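Local coordinates for protein aromatic-amino-acid aminotransferase (Burkholderia pseudomallei, PDB 4F4E) that probably transfers amino groups between aromatic amino acids such as tyrosine and 2-oxoglutarate, using pyridoxal 5'-phosphate as its cofactor, at residues Lys103-Asp108 against Ala236-Gly241; Gly184-Leu189 against Val221-Ala226. All blocks are in the same frame, centred on the assembly; numbering follows the deposited sequence.

Contact 1 of 2, residues Lys103-Asp108 against Ala236-Gly241; sequences KLLLGD and AYQGFG
Gln238 reaches out of the loop after strand 230-235 and lies alongside Leu104 in the last turn of helix 95-106, the two side chains pointing opposite ways. Just before it, Tyr237 OH is hydrogen-bonded to O3 of the pyridoxal phosphate-lysine at position 269. The side chain of Gln238 is extended, with CG anti to the backbone N (chi1 -173°), a reach that suits glutamine for carrying an amide to the helix. Its NE2 gives Leu104 O a hydrogen bond of 3.1 Å, nearly straight at 168°; the oxygen lies in the amide plane, whereas the nitrogen stands above the carbonyl plane. NE2 also bonds Ile244 O, and Leu104 O takes a second bond from Arg252 NH2. The amide's OE1 touches Leu104 CG and Leu105 CD2, each at 3.7 Å, in plain van der Waals contact, with no polar partner across the contact. Gly239 has a positive phi of 111°, which fits the third position of a type II turn; the turn is closed by Phe240 N bonding Tyr237 O at 2.9 Å. Phe240 then packs on helix 324-354, and Gly241 N shares Asp247 OD2 with Gly239 N. Such a loop at the C-terminal end of a central-sheet strand, bordering the cofactor, is characteristic of the class I aminotransferase active site.

Contact 2 of 2, residues Gly184-Leu189 against Val221-Ala226; sequences GMLAAL and VEVVKA
Val223 sets its two methyl groups against Leu186 and Leu189, which lie one helical turn apart, roughly on the same side of helix 182-189. The contact is wholly apolar, and the closest CA atoms, Leu189 CA and Val223 CA, are 6.9 Å apart. With CG1 anti to the backbone N (chi1 180°), the fork of Val223 is turned so that each methyl faces a different leucine. CG1 meets the base of Leu189, lying 3.8 Å from CB of Leu189 and 3.9 Å from its carbonyl carbon. CG2 instead crosses the end of Leu186, 4.0 Å from its CD1 and 4.1 Å from its CG. A short, beta-branched residue fits here because it carries two methyls close to its own backbone, where they meet both leucines.

The two leucines serve the contact differently. Leu186 starts off at an angle to the other helix, and it is the end of its side chain that closes the distance; its first torsion, -150°, departs from a true anti position by about 30°. Leu189 starts directly toward helix 214-227 but is touched only near its root, in the deposited conformer described here, one of two. The Leu189 side chain also touches Val198 of strand 197-201.

Val223 also touches Asn190, just past the end of helix 182-189. On the same helix as Val223, Val221 and Val224 pack on Phe254 of helix 249-256, so helix 214-227 has two helical neighbours, 182-189 and 249-256. Met185 of helix 182-189 lies on strands 167-174 and 197-201.

The two contacts belong to the region built on the large mixed sheet, with centres 24 Å apart and nearest atoms about 12 Å apart, so they do not touch. In the sequence, both segments of contact 2 fall between the two segments of contact 1. Helix 249-256 connects them: it packs on helix 214-227 of contact 2 and also meets helix 95-106 of contact 1. Helix 214-227 itself joins the neighbouring parallel strands 197-201 and 230-235 in a beta-alpha-beta crossover, and the second of these strands runs into the loop of contact 1. Contact 2 is therefore helix packing remote from the cofactor, whereas contact 1 joins a helix to the active-site loop.

Contact 1 of 2, residues Lys103-Asp108 against Ala236-Gly241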
loop_
_atom_site.group_PDB
_atom_site.type_symbol
_atom_site.label_atom_id
_atom_site.label_comp_id
_atom_site.label_asym_id
_atom_site.label_seq_id
_atom_site.Cartn_x
_atom_site.Cartn_y
_atom_site.Cartn_z
ATOM N N LYS A 103 21.863 3.558 4.211
ATOM C CA LYS A 103 23.158 4.104 3.794
ATOM C C LYS A 103 23.005 5.352 2.957
ATOM O O LYS A 103 23.826 6.284 3.029
ATOM C CB LYS A 103 23.994 3.019 3.095
ATOM C CG LYS A 103 24.448 1.997 4.157
ATOM C CD LYS A 103 25.465 0.972 3.681
ATOM C CE LYS A 103 25.976 0.085 4.852
ATOM N NZ LYS A 103 26.988 -0.919 4.345
ATOM N N LEU A 104 21.962 5.389 2.134
ATOM C CA LEU A 104 21.737 6.567 1.293
ATOM C C LEU A 104 21.403 7.769 2.179
ATOM O O LEU A 104 21.888 8.886 1.946
ATOM C CB LEU A 104 20.594 6.255 0.301
ATOM C CG LEU A 104 20.272 7.328 -0.719
ATOM C CD1 LEU A 104 21.447 7.561 -1.679
ATOM C CD2 LEU A 104 19.027 6.918 -1.517
ATOM N N LEU A 105 20.624 7.533 3.223
ATOM C CA LEU A 105 20.230 8.599 4.152
ATOM C C LEU A 105 21.308 9.047 5.109
ATOM O O LEU A 105 21.460 10.233 5.338
ATOM C CB LEU A 105 18.996 8.209 4.977
ATOM C CG LEU A 105 17.737 8.001 4.128
ATOM C CD1 LEU A 105 16.612 7.351 4.945
ATOM C CD2 LEU A 105 17.188 9.284 3.499
ATOM N N LEU A 106 22.053 8.091 5.667
ATOM C CA LEU A 106 22.921 8.333 6.811
ATOM C C LEU A 106 24.366 8.326 6.456
ATOM O O LEU A 106 25.150 8.860 7.228
ATOM C CB LEU A 106 22.649 7.324 7.964
ATOM C CG LEU A 106 21.197 7.363 8.438
ATOM C CD1 LEU A 106 20.855 6.299 9.501
ATOM C CD2 LEU A 106 20.798 8.765 8.911
ATOM N N GLY A 107 24.724 7.743 5.304
ATOM C CA GLY A 107 26.129 7.623 4.925
ATOM C C GLY A 107 26.609 6.207 5.103
ATOM O O GLY A 107 26.162 5.499 5.995
ATOM N N ASP A 108 27.536 5.789 4.261
ATOM C CA ASP A 108 28.015 4.410 4.319
ATOM C C ASP A 108 28.588 4.060 5.681
ATOM O O ASP A 108 28.296 2.967 6.191
ATOM C CB ASP A 108 29.031 4.126 3.188
ATOM C CG ASP A 108 28.367 4.066 1.822
ATOM O OD1 ASP A 108 27.119 3.939 1.750
ATOM O OD2 ASP A 108 29.080 4.165 0.808
ATOM N N ALA A 236 11.688 13.757 0.406
ATOM C CA ALA A 236 11.082 13.295 -0.825
ATOM C C ALA A 236 11.891 13.702 -2.069
ATOM O O ALA A 236 11.570 13.276 -3.161
ATOM C CB ALA A 236 9.664 13.824 -0.927
ATOM N N TYR A 237 12.916 14.551 -1.885
ATOM C CA TYR A 237 13.651 15.121 -3.010
ATOM C C TYR A 237 15.172 15.034 -2.861
ATOM O O TYR A 237 15.884 15.917 -3.287
ATOM C CB TYR A 237 13.229 16.589 -3.237
ATOM C CG TYR A 237 11.767 16.744 -3.509
ATOM C CD1 TYR A 237 11.249 16.584 -4.800
ATOM C CD2 TYR A 237 10.881 17.115 -2.482
ATOM C CE1 TYR A 237 9.894 16.735 -5.028
ATOM C CE2 TYR A 237 9.539 17.222 -2.707
ATOM C CZ TYR A 237 9.050 17.060 -3.987
ATOM O OH TYR A 237 7.710 17.185 -4.218
ATOM N N GLN A 238 15.676 13.937 -2.290
ATOM C CA GLN A 238 17.101 13.772 -2.117
ATOM C C GLN A 238 17.739 13.707 -3.493
ATOM O O GLN A 238 17.471 12.795 -4.250
ATOM C CB GLN A 238 17.454 12.509 -1.326
ATOM C CG GLN A 238 18.939 12.418 -1.003
ATOM C CD GLN A 238 19.289 11.214 -0.140
ATOM O OE1 GLN A 238 18.419 10.353 0.161
ATOM N NE2 GLN A 238 20.530 11.131 0.244
ATOM N N GLY A 239 18.573 14.694 -3.791
ATOM C CA GLY A 239 19.211 14.833 -5.105
ATOM C C GLY A 239 18.746 16.014 -5.930
ATOM O O GLY A 239 19.394 16.358 -6.925
ATOM N N PHE A 240 17.624 16.631 -5.553
ATOM C CA PHE A 240 17.129 17.788 -6.327
ATOM C C PHE A 240 17.632 19.158 -5.846
ATOM O O PHE A 240 17.325 20.190 -6.483
ATOM C CB PHE A 240 15.605 17.796 -6.385
ATOM C CG PHE A 240 15.042 16.727 -7.268
ATOM C CD1 PHE A 240 14.940 16.931 -8.623
ATOM C CD2 PHE A 240 14.654 15.513 -6.751
ATOM C CE1 PHE A 240 14.402 15.945 -9.458
ATOM C CE2 PHE A 240 14.115 14.553 -7.566
ATOM C CZ PHE A 240 14.005 14.764 -8.920
ATOM N N GLY A 241 18.282 19.189 -4.694
ATOM C CA GLY A 241 18.667 20.454 -4.076
ATOM C C GLY A 241 20.103 20.800 -4.432
ATOM O O GLY A 241 20.369 21.597 -5.342
#

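Contact 2 of 2, residues Gly184-Leu189 against Val221-Ala226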
loop_
_atom_site.group_PDB
_atom_site.type_symbol
_atom_site.label_atom_id
_atom_site.label_comp_id
_atom_site.label_asym_id
_atom_site.label_seq_id
_atom_site.Cartn_x
_atom_site.Cartn_y
_atom_site.Cartn_z
ATOM N N GLY A 184 10.044 33.170 13.657
ATOM C CA GLY A 184 8.722 32.697 13.988
ATOM C C GLY A 184 8.760 31.182 14.127
ATOM O O GLY A 184 8.121 30.621 15.027
ATOM N N MET A 185 9.519 30.519 13.258
ATOM C CA MET A 185 9.608 29.057 13.360
ATOM C C MET A 185 10.211 28.657 14.703
ATOM O O MET A 185 9.680 27.839 15.425
ATOM C CB MET A 185 10.498 28.494 12.271
ATOM C CG MET A 185 10.623 26.976 12.337
ATOM S SD MET A 185 11.527 26.297 10.916
ATOM C CE MET A 185 11.565 24.545 11.330
ATOM N N LEU A 186 11.359 29.230 15.018
ATOM C CA LEU A 186 12.045 28.833 16.213
ATOM C C LEU A 186 11.200 29.171 17.445
ATOM O O LEU A 186 11.138 28.381 18.416
ATOM C CB LEU A 186 13.420 29.490 16.277
ATOM C CG LEU A 186 14.338 28.549 17.053
ATOM C CD1 LEU A 186 14.726 27.371 16.152
ATOM C CD2 LEU A 186 15.540 29.324 17.560
ATOM N N ALA A 187 10.526 30.313 17.412
ATOM C CA ALA A 187 9.713 30.699 18.553
ATOM C C ALA A 187 8.583 29.705 18.785
ATOM O O ALA A 187 8.313 29.328 19.928
ATOM C CB ALA A 187 9.186 32.137 18.426
ATOM N N ALA A 188 8.001 29.207 17.698
ATOM C CA ALA A 188 6.950 28.176 17.765
ATOM C C ALA A 188 7.484 26.896 18.381
ATOM O O ALA A 188 6.872 26.338 19.287
ATOM C CB ALA A 188 6.351 27.897 16.375
ATOM N N LEU A 189 8.633 26.421 17.892
ATOM C CA LEU A 189 9.235 25.219 18.441
ATOM C C LEU A 189 9.547 25.404 19.927
ATOM O O LEU A 189 9.312 24.510 20.731
ATOM C CB LEU A 189 10.519 24.862 17.683
ATOM C CG LEU A 189 10.432 24.529 16.199
ATOM C CD1 LEU A 189 11.856 24.512 15.623
ATOM C CD2 LEU A 189 9.709 23.213 15.994
ATOM N N VAL A 221 17.649 21.524 15.446
ATOM C CA VAL A 221 18.064 20.318 16.153
ATOM C C VAL A 221 18.227 20.616 17.659
ATOM O O VAL A 221 17.749 19.851 18.475
ATOM C CB VAL A 221 19.390 19.753 15.581
ATOM C CG1 VAL A 221 19.919 18.598 16.406
ATOM C CG2 VAL A 221 19.173 19.321 14.121
ATOM N N GLU A 222 18.881 21.734 18.001
ATOM C CA GLU A 222 19.119 22.070 19.419
ATOM C C GLU A 222 17.804 22.257 20.188
ATOM O O GLU A 222 17.664 21.768 21.331
ATOM C CB GLU A 222 20.023 23.299 19.578
ATOM C CG GLU A 222 20.354 23.638 21.034
ATOM C CD GLU A 222 19.348 24.597 21.723
ATOM O OE1 GLU A 222 18.709 25.425 21.027
ATOM O OE2 GLU A 222 19.215 24.542 22.979
ATOM N N VAL A 223 16.825 22.919 19.571
ATOM C CA VAL A 223 15.513 23.102 20.218
ATOM C C VAL A 223 14.726 21.809 20.337
ATOM O O VAL A 223 14.185 21.522 21.391
ATOM C CB VAL A 223 14.657 24.200 19.537
ATOM C CG1 VAL A 223 13.320 24.344 20.239
ATOM C CG2 VAL A 223 15.410 25.518 19.593
ATOM N N VAL A 224 14.688 21.008 19.262
ATOM C CA VAL A 224 14.028 19.704 19.316
ATOM C C VAL A 224 14.640 18.869 20.442
ATOM O O VAL A 224 13.928 18.214 21.188
ATOM C CB VAL A 224 14.126 18.977 17.962
ATOM C CG1 VAL A 224 13.780 17.481 18.108
ATOM C CG2 VAL A 224 13.245 19.635 16.920
ATOM N N LYS A 225 15.958 18.881 20.552
ATOM C CA LYS A 225 16.618 18.116 21.613
ATOM C C LYS A 225 16.245 18.659 22.991
ATOM O O LYS A 225 15.779 17.900 23.854
ATOM C CB LYS A 225 18.142 18.057 21.427
ATOM C CG LYS A 225 18.823 17.129 22.447
ATOM C CD LYS A 225 19.992 16.329 21.860
ATOM C CE LYS A 225 20.648 15.371 22.866
ATOM N NZ LYS A 225 20.358 13.938 22.618
ATOM N N ALA A 226 16.440 19.963 23.198
ATOM C CA ALA A 226 16.171 20.593 24.484
ATOM C C ALA A 226 14.712 20.429 24.948
ATOM O O ALA A 226 14.454 20.231 26.171
ATOM C CB ALA A 226 16.593 22.057 24.482
#